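RNA 2'-o-ribose methyltransferase (Thermus thermophilus, PDB 1IPA) probably methylates 2'-hydroxyls of RNA riboses, with an active site built on a deep trefoil knot. Local coordinates at residues 1-11 against 77-87; 183-193 against 204-214. All blocks are in the same frame, centred on the assembly; numbering follows the deposited sequence.

Contact 1: residues 1-11 against 77-87; sequences MRITSTANPRI and LEVSEAVLKKL
At the border of the mixed sheet of the N-terminal eL30-like domain, the short edge strand 2-3 runs parallel to the end of strand 75-79, and two backbone bonds join them. Ile3 N donates to Glu78 O at 2.9 Å, and Ser80 N donates to Ile3 O. On the face that carries Arg2 and Glu78, the two side chains run side by side in the same direction. Arg2 NE meets Glu78 OE1 at 3.3 Å in a salt bridge whose hydrogen bond is weak and bent, with the guanidinium and carboxylate planes 27° apart. On the other face Ile3 CD1 packs on Leu77 CD1 at 3.4 Å. Beyond the strands Ser80 is the N-cap of helix 81-87. Its OG, held between backbone N and carbonyl carbon (chi1 79°), donates to Thr4 O at 3.0 Å and weakly accepts from Val83 N. Val83 then faces the 1-11 segment with both methyls: CG2 lies 3.6 Å from Thr4 O, while CG1 meets Ile11 CD1 at 3.6 Å, the two side chains crossing at about a right angle. Leu87 CD2 extends this apolar patch to Ile11 CG2. One serine hydroxyl thus ties the N-terminal loop to the first turn of a helix, whereas the Arg2-Glu78 pair lies toward solvent, where water probably weakens it.

Contact 2: residues 183-193 against 204-214; sequences IKQHNLPLVAT and ANLRPPVAIAV
Val191, Ala211 and Ala213 bury the most surface where strands 190-193 and 210-214 lie side by side in the parallel, Rossmann-like sheet of the SpoU methyltransferase domain. The strand axes come within 4.8 Å and their directions differ by 19°, as expected of a twisted parallel sheet. Ala211 is bonded through both its N and its O: the N donates to Pro189 O at 2.9 Å, and the O accepts from Val191 N, with an N-H...O angle of 167°. Val191 O in turn takes the hydrogen of Ala213 N, continuing the ladder.

Val191 projects from the face it shares with Ile212. With CG1 anti to the backbone N (chi1 174°), CG2 lies beside that N and 4.1 Å from Val210 CG2; it also touches Leu206 CD2, whose side chain crosses it at about a right angle. CG1 reaches the methyl of Ala204, so the loop before strand 210-214 folds back over this valine. Leu206 also packs on Ala257 of helix 246-261, which covers this side.

The opposite face holds the two alanines. Leu188 CD2 sits 3.6 Å from Ala211 CB, and Leu190 CD1 bridges the two methyls, 4.0 Å from Ala213 CB. Ile183, in the last turn of helix 176-185, adds its CD1 to the same patch. That helix ends in a Schellman motif with Asn187 as the C-prime residue, after which Leu188 and Pro189 lead into the strand.

At the far end Ala213 O accepts two bonds from one residue: Thr193 N at 3.2 Å and Thr193 OG1 at 3.1 Å, which approach from opposite faces of the carbonyl plane.

In the fold
From the N terminus, contact 1 comes first. It joins the opening residues to a strand and helix 66 residues further on, closing a long loop that holds the rest of helix 9-15, helices 20-26, 34-42 and 59-66, and strands 28-32 and 47-53, and so pairs strand 2-3 at one edge of the mixed sheet. The chain then leaves that domain after strand 96-101 and builds the parallel sheet. Contact 2 closes only a short loop, ten residues between its segments, and pairs strand 190-193 with 210-214; its other edge pairs with strand 231-233. The two contacts follow in series, neither nested nor crossed. Their centres lie 48 Å apart on opposite sides of the chain's centre, each within a different domain.

Contact 1: residues 1-11 against 77-87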
# COMPACT_ATOMS: atom_id res chain seq x y z
N MET A 1 -26.40 -21.13 -6.58
CA MET A 1 -27.05 -21.07 -5.24
C MET A 1 -25.99 -21.00 -4.15
O MET A 1 -25.47 -19.92 -3.84
CB MET A 1 -27.93 -22.30 -5.02
CG MET A 1 -28.68 -22.33 -3.70
SD MET A 1 -29.69 -23.81 -3.52
CE MET A 1 -31.16 -23.33 -4.45
N ARG A 2 -25.68 -22.16 -3.58
CA ARG A 2 -24.69 -22.27 -2.53
C ARG A 2 -23.52 -23.07 -3.10
O ARG A 2 -23.65 -24.27 -3.37
CB ARG A 2 -25.30 -22.98 -1.32
CG ARG A 2 -24.47 -22.90 -0.05
CD ARG A 2 -25.12 -23.66 1.11
NE ARG A 2 -26.47 -23.18 1.41
CZ ARG A 2 -27.58 -23.89 1.19
NH1 ARG A 2 -27.51 -25.11 0.66
NH2 ARG A 2 -28.77 -23.38 1.50
N ILE A 3 -22.39 -22.40 -3.30
CA ILE A 3 -21.20 -23.04 -3.86
C ILE A 3 -20.22 -23.41 -2.75
O ILE A 3 -19.67 -22.54 -2.09
CB ILE A 3 -20.52 -22.11 -4.88
CG1 ILE A 3 -21.53 -21.70 -5.95
CG2 ILE A 3 -19.35 -22.83 -5.54
CD1 ILE A 3 -20.98 -20.77 -7.00
N THR A 4 -20.01 -24.71 -2.57
CA THR A 4 -19.13 -25.22 -1.53
C THR A 4 -17.90 -25.92 -2.07
O THR A 4 -16.96 -26.20 -1.32
CB THR A 4 -19.87 -26.22 -0.64
OG1 THR A 4 -20.05 -27.45 -1.36
CG2 THR A 4 -21.24 -25.68 -0.24
N SER A 5 -17.91 -26.22 -3.36
CA SER A 5 -16.79 -26.92 -3.98
C SER A 5 -15.79 -25.96 -4.62
O SER A 5 -16.17 -25.08 -5.40
CB SER A 5 -17.31 -27.89 -5.04
OG SER A 5 -16.23 -28.53 -5.71
N THR A 6 -14.52 -26.15 -4.29
CA THR A 6 -13.46 -25.32 -4.83
C THR A 6 -13.24 -25.66 -6.31
O THR A 6 -12.58 -24.92 -7.04
CB THR A 6 -12.15 -25.51 -4.04
OG1 THR A 6 -11.70 -26.86 -4.17
CG2 THR A 6 -12.36 -25.20 -2.56
N ALA A 7 -13.81 -26.79 -6.74
CA ALA A 7 -13.68 -27.25 -8.11
C ALA A 7 -14.73 -26.58 -9.00
O ALA A 7 -14.64 -26.65 -10.23
CB ALA A 7 -13.84 -28.76 -8.17
N ASN A 8 -15.71 -25.94 -8.37
CA ASN A 8 -16.77 -25.25 -9.09
C ASN A 8 -16.11 -24.29 -10.09
O ASN A 8 -15.31 -23.44 -9.71
CB ASN A 8 -17.64 -24.47 -8.09
CG ASN A 8 -18.86 -23.85 -8.73
OD1 ASN A 8 -18.76 -22.91 -9.52
ND2 ASN A 8 -20.03 -24.36 -8.37
N PRO A 9 -16.45 -24.42 -11.39
CA PRO A 9 -15.88 -23.58 -12.45
C PRO A 9 -15.85 -22.08 -12.16
O PRO A 9 -14.92 -21.38 -12.57
CB PRO A 9 -16.73 -23.94 -13.67
CG PRO A 9 -18.03 -24.38 -13.07
CD PRO A 9 -17.58 -25.21 -11.90
N ARG A 10 -16.86 -21.59 -11.46
CA ARG A 10 -16.91 -20.18 -11.12
C ARG A 10 -15.79 -19.84 -10.14
O ARG A 10 -15.18 -18.78 -10.22
CB ARG A 10 -18.26 -19.81 -10.49
CG ARG A 10 -18.39 -18.34 -10.14
CD ARG A 10 -17.71 -17.48 -11.19
NE ARG A 10 -18.03 -16.05 -11.08
CZ ARG A 10 -17.40 -15.10 -11.77
NH1 ARG A 10 -16.41 -15.42 -12.60
NH2 ARG A 10 -17.77 -13.83 -11.64
N ILE A 11 -15.53 -20.77 -9.23
CA ILE A 11 -14.49 -20.58 -8.23
C ILE A 11 -13.11 -20.76 -8.84
O ILE A 11 -12.13 -20.16 -8.39
CB ILE A 11 -14.67 -21.56 -7.05
CG1 ILE A 11 -16.07 -21.42 -6.47
CG2 ILE A 11 -13.62 -21.29 -5.99
CD1 ILE A 11 -16.49 -19.99 -6.17
N LEU A 77 -23.06 -14.64 -4.15
CA LEU A 77 -22.81 -16.07 -4.08
C LEU A 77 -22.68 -16.53 -2.63
O LEU A 77 -21.80 -16.08 -1.90
CB LEU A 77 -21.51 -16.44 -4.80
CG LEU A 77 -21.41 -16.63 -6.32
CD1 LEU A 77 -22.37 -17.72 -6.76
CD2 LEU A 77 -21.70 -15.32 -7.04
N GLU A 78 -23.58 -17.41 -2.20
CA GLU A 78 -23.50 -17.93 -0.85
C GLU A 78 -22.42 -18.98 -1.03
O GLU A 78 -22.56 -19.91 -1.82
CB GLU A 78 -24.84 -18.56 -0.45
CG GLU A 78 -24.95 -18.92 1.01
CD GLU A 78 -26.39 -19.14 1.44
OE1 GLU A 78 -27.07 -19.99 0.82
OE2 GLU A 78 -26.84 -18.45 2.38
N VAL A 79 -21.33 -18.83 -0.28
CA VAL A 79 -20.19 -19.72 -0.41
C VAL A 79 -19.74 -20.42 0.87
O VAL A 79 -20.06 -19.98 1.97
CB VAL A 79 -19.02 -18.91 -1.03
CG1 VAL A 79 -17.70 -19.57 -0.75
CG2 VAL A 79 -19.24 -18.75 -2.52
N SER A 80 -18.98 -21.50 0.71
CA SER A 80 -18.46 -22.27 1.84
C SER A 80 -17.10 -21.73 2.28
O SER A 80 -16.45 -20.96 1.57
CB SER A 80 -18.33 -23.75 1.47
OG SER A 80 -17.16 -23.99 0.69
N GLU A 81 -16.68 -22.15 3.47
CA GLU A 81 -15.41 -21.72 4.04
C GLU A 81 -14.22 -22.18 3.19
O GLU A 81 -13.27 -21.42 2.97
CB GLU A 81 -15.27 -22.26 5.47
CG GLU A 81 -14.01 -21.81 6.18
CD GLU A 81 -13.92 -22.35 7.60
OE1 GLU A 81 -12.97 -21.97 8.32
OE2 GLU A 81 -14.79 -23.15 7.99
N ALA A 82 -14.27 -23.42 2.71
CA ALA A 82 -13.19 -23.95 1.90
C ALA A 82 -13.00 -23.12 0.63
O ALA A 82 -11.89 -22.99 0.13
CB ALA A 82 -13.48 -25.40 1.55
N VAL A 83 -14.09 -22.57 0.11
CA VAL A 83 -14.04 -21.75 -1.10
C VAL A 83 -13.46 -20.36 -0.80
O VAL A 83 -12.62 -19.88 -1.55
CB VAL A 83 -15.43 -21.60 -1.73
CG1 VAL A 83 -15.42 -20.49 -2.77
CG2 VAL A 83 -15.83 -22.91 -2.38
N LEU A 84 -13.92 -19.73 0.28
CA LEU A 84 -13.39 -18.41 0.64
C LEU A 84 -11.90 -18.52 0.93
O LEU A 84 -11.12 -17.64 0.59
CB LEU A 84 -14.10 -17.87 1.88
CG LEU A 84 -15.57 -17.46 1.71
CD1 LEU A 84 -16.17 -17.14 3.06
CD2 LEU A 84 -15.66 -16.27 0.76
N LYS A 85 -11.51 -19.62 1.56
CA LYS A 85 -10.12 -19.88 1.91
C LYS A 85 -9.30 -20.02 0.65
O LYS A 85 -8.13 -19.64 0.61
CB LYS A 85 -10.04 -21.16 2.76
CG LYS A 85 -8.64 -21.67 3.03
CD LYS A 85 -8.61 -22.52 4.32
CE LYS A 85 -9.56 -23.73 4.29
NZ LYS A 85 -9.12 -24.82 3.37
N LYS A 86 -9.92 -20.56 -0.40
CA LYS A 86 -9.25 -20.74 -1.68
C LYS A 86 -8.95 -19.39 -2.32
O LYS A 86 -7.93 -19.23 -2.99
CB LYS A 86 -10.13 -21.57 -2.62
CG LYS A 86 -9.45 -21.99 -3.92
CD LYS A 86 -8.30 -22.96 -3.65
CE LYS A 86 -7.88 -23.67 -4.93
NZ LYS A 86 -6.88 -24.77 -4.70
N LEU A 87 -9.85 -18.43 -2.12
CA LEU A 87 -9.70 -17.08 -2.66
C LEU A 87 -9.00 -16.15 -1.67
O LEU A 87 -8.66 -15.02 -2.00
CB LEU A 87 -11.07 -16.49 -3.00
CG LEU A 87 -11.91 -16.96 -4.20
CD1 LEU A 87 -11.03 -17.58 -5.28
CD2 LEU A 87 -12.94 -17.95 -3.72

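Contact 2: residues 183-193 against 204-214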
# COMPACT_ATOMS: atom_id res chain seq x y z
N ILE A 183 12.52 14.60 -8.38
CA ILE A 183 12.74 15.37 -7.15
C ILE A 183 13.36 16.72 -7.50
O ILE A 183 12.83 17.77 -7.15
CB ILE A 183 13.70 14.63 -6.18
CG1 ILE A 183 13.22 13.20 -5.93
CG2 ILE A 183 13.80 15.39 -4.86
CD1 ILE A 183 11.92 13.11 -5.20
N LYS A 184 14.50 16.67 -8.18
CA LYS A 184 15.22 17.88 -8.56
C LYS A 184 14.40 18.76 -9.49
O LYS A 184 14.51 19.98 -9.46
CB LYS A 184 16.55 17.51 -9.22
CG LYS A 184 17.41 16.63 -8.32
CD LYS A 184 17.58 17.27 -6.94
CE LYS A 184 17.75 16.23 -5.83
NZ LYS A 184 17.55 16.86 -4.50
N GLN A 185 13.56 18.13 -10.31
CA GLN A 185 12.72 18.86 -11.26
C GLN A 185 11.80 19.84 -10.53
O GLN A 185 11.46 20.90 -11.06
CB GLN A 185 11.89 17.86 -12.07
CG GLN A 185 11.23 18.46 -13.29
CD GLN A 185 12.24 19.18 -14.17
OE1 GLN A 185 13.32 18.67 -14.44
NE2 GLN A 185 11.88 20.38 -14.62
N HIS A 186 11.40 19.48 -9.31
CA HIS A 186 10.51 20.34 -8.53
C HIS A 186 11.22 21.00 -7.36
O HIS A 186 10.56 21.52 -6.45
CB HIS A 186 9.31 19.55 -8.02
CG HIS A 186 8.41 19.05 -9.11
ND1 HIS A 186 8.73 17.97 -9.91
CD2 HIS A 186 7.20 19.49 -9.54
CE1 HIS A 186 7.76 17.77 -10.78
NE2 HIS A 186 6.82 18.68 -10.58
N ASN A 187 12.55 20.99 -7.38
CA ASN A 187 13.34 21.57 -6.30
C ASN A 187 12.76 21.12 -4.97
O ASN A 187 12.52 21.93 -4.07
CB ASN A 187 13.35 23.10 -6.39
CG ASN A 187 14.32 23.62 -7.45
OD1 ASN A 187 15.45 23.14 -7.56
ND2 ASN A 187 13.88 24.61 -8.22
N LEU A 188 12.55 19.82 -4.84
CA LEU A 188 12.00 19.24 -3.62
C LEU A 188 13.10 18.79 -2.67
O LEU A 188 13.86 17.88 -2.98
CB LEU A 188 11.11 18.05 -3.99
CG LEU A 188 10.28 17.35 -2.91
CD1 LEU A 188 9.18 18.28 -2.42
CD2 LEU A 188 9.67 16.07 -3.49
N PRO A 189 13.21 19.43 -1.50
CA PRO A 189 14.26 19.01 -0.56
C PRO A 189 14.14 17.52 -0.24
O PRO A 189 13.04 16.99 -0.08
CB PRO A 189 14.03 19.92 0.65
CG PRO A 189 12.60 20.35 0.53
CD PRO A 189 12.42 20.55 -0.96
N LEU A 190 15.28 16.85 -0.16
CA LEU A 190 15.30 15.43 0.11
C LEU A 190 16.12 15.08 1.35
O LEU A 190 17.24 15.55 1.51
CB LEU A 190 15.87 14.70 -1.11
CG LEU A 190 16.22 13.21 -0.99
CD1 LEU A 190 14.97 12.37 -0.77
CD2 LEU A 190 16.96 12.77 -2.26
N VAL A 191 15.54 14.25 2.21
CA VAL A 191 16.19 13.78 3.44
C VAL A 191 16.37 12.27 3.27
O VAL A 191 15.39 11.53 3.13
CB VAL A 191 15.30 14.05 4.69
CG1 VAL A 191 15.93 13.42 5.94
CG2 VAL A 191 15.10 15.54 4.88
N ALA A 192 17.61 11.81 3.27
CA ALA A 192 17.87 10.39 3.10
C ALA A 192 18.17 9.72 4.44
O ALA A 192 18.89 10.26 5.27
CB ALA A 192 19.04 10.18 2.14
N THR A 193 17.60 8.53 4.63
CA THR A 193 17.79 7.76 5.85
C THR A 193 18.93 6.75 5.66
O THR A 193 18.95 6.01 4.68
CB THR A 193 16.49 7.00 6.23
OG1 THR A 193 15.40 7.93 6.30
CG2 THR A 193 16.63 6.31 7.58
N ALA A 204 16.48 16.75 11.78
CA ALA A 204 16.23 17.23 10.44
C ALA A 204 15.02 18.15 10.48
O ALA A 204 14.20 18.05 11.39
CB ALA A 204 15.97 16.08 9.50
N ASN A 205 14.92 19.03 9.50
CA ASN A 205 13.81 19.98 9.37
C ASN A 205 12.83 19.41 8.37
O ASN A 205 13.05 19.49 7.16
CB ASN A 205 14.34 21.33 8.87
CG ASN A 205 13.24 22.31 8.51
OD1 ASN A 205 13.51 23.41 8.04
ND2 ASN A 205 11.99 21.92 8.75
N LEU A 206 11.73 18.85 8.86
CA LEU A 206 10.74 18.24 7.98
C LEU A 206 9.59 19.17 7.60
O LEU A 206 8.43 18.76 7.56
CB LEU A 206 10.22 16.95 8.62
CG LEU A 206 11.35 16.00 9.06
CD1 LEU A 206 10.78 14.74 9.67
CD2 LEU A 206 12.23 15.66 7.88
N ARG A 207 9.93 20.43 7.32
CA ARG A 207 8.94 21.44 6.91
C ARG A 207 8.14 20.94 5.71
O ARG A 207 8.71 20.51 4.71
CB ARG A 207 9.65 22.76 6.58
CG ARG A 207 8.90 23.61 5.56
CD ARG A 207 9.31 25.08 5.62
NE ARG A 207 8.82 25.73 6.84
CZ ARG A 207 7.53 25.83 7.17
NH1 ARG A 207 6.59 25.32 6.37
NH2 ARG A 207 7.18 26.43 8.30
N PRO A 208 6.80 21.04 5.79
CA PRO A 208 5.79 20.65 4.81
C PRO A 208 6.21 20.23 3.40
O PRO A 208 5.80 19.17 2.95
CB PRO A 208 4.83 21.82 4.82
CG PRO A 208 4.75 22.07 6.29
CD PRO A 208 6.20 21.98 6.76
N PRO A 209 6.99 21.05 2.68
CA PRO A 209 7.36 20.58 1.34
C PRO A 209 8.63 19.76 1.46
O PRO A 209 9.71 20.34 1.52
CB PRO A 209 7.59 21.87 0.55
CG PRO A 209 6.92 22.93 1.39
CD PRO A 209 7.21 22.50 2.79
N VAL A 210 8.53 18.43 1.48
CA VAL A 210 9.74 17.61 1.63
C VAL A 210 9.57 16.13 1.26
O VAL A 210 8.49 15.57 1.38
CB VAL A 210 10.23 17.70 3.09
CG1 VAL A 210 9.21 17.05 4.01
CG2 VAL A 210 11.61 17.06 3.24
N ALA A 211 10.66 15.50 0.82
CA ALA A 211 10.66 14.09 0.44
C ALA A 211 11.63 13.31 1.33
O ALA A 211 12.75 13.75 1.57
CB ALA A 211 11.07 13.93 -1.00
N ILE A 212 11.18 12.16 1.82
CA ILE A 212 12.00 11.33 2.69
C ILE A 212 12.20 9.95 2.08
O ILE A 212 11.23 9.21 1.84
CB ILE A 212 11.36 11.16 4.07
CG1 ILE A 212 11.03 12.53 4.65
CG2 ILE A 212 12.30 10.37 4.98
CD1 ILE A 212 10.29 12.48 5.98
N ALA A 213 13.46 9.60 1.83
CA ALA A 213 13.78 8.31 1.24
C ALA A 213 14.20 7.28 2.28
O ALA A 213 14.84 7.61 3.28
CB ALA A 213 14.88 8.49 0.22
N VAL A 214 13.84 6.03 2.03
CA VAL A 214 14.20 4.92 2.90
C VAL A 214 14.54 3.73 1.98
O VAL A 214 13.87 3.52 0.97
CB VAL A 214 13.04 4.53 3.84
CG1 VAL A 214 13.43 3.30 4.65
CG2 VAL A 214 12.73 5.67 4.78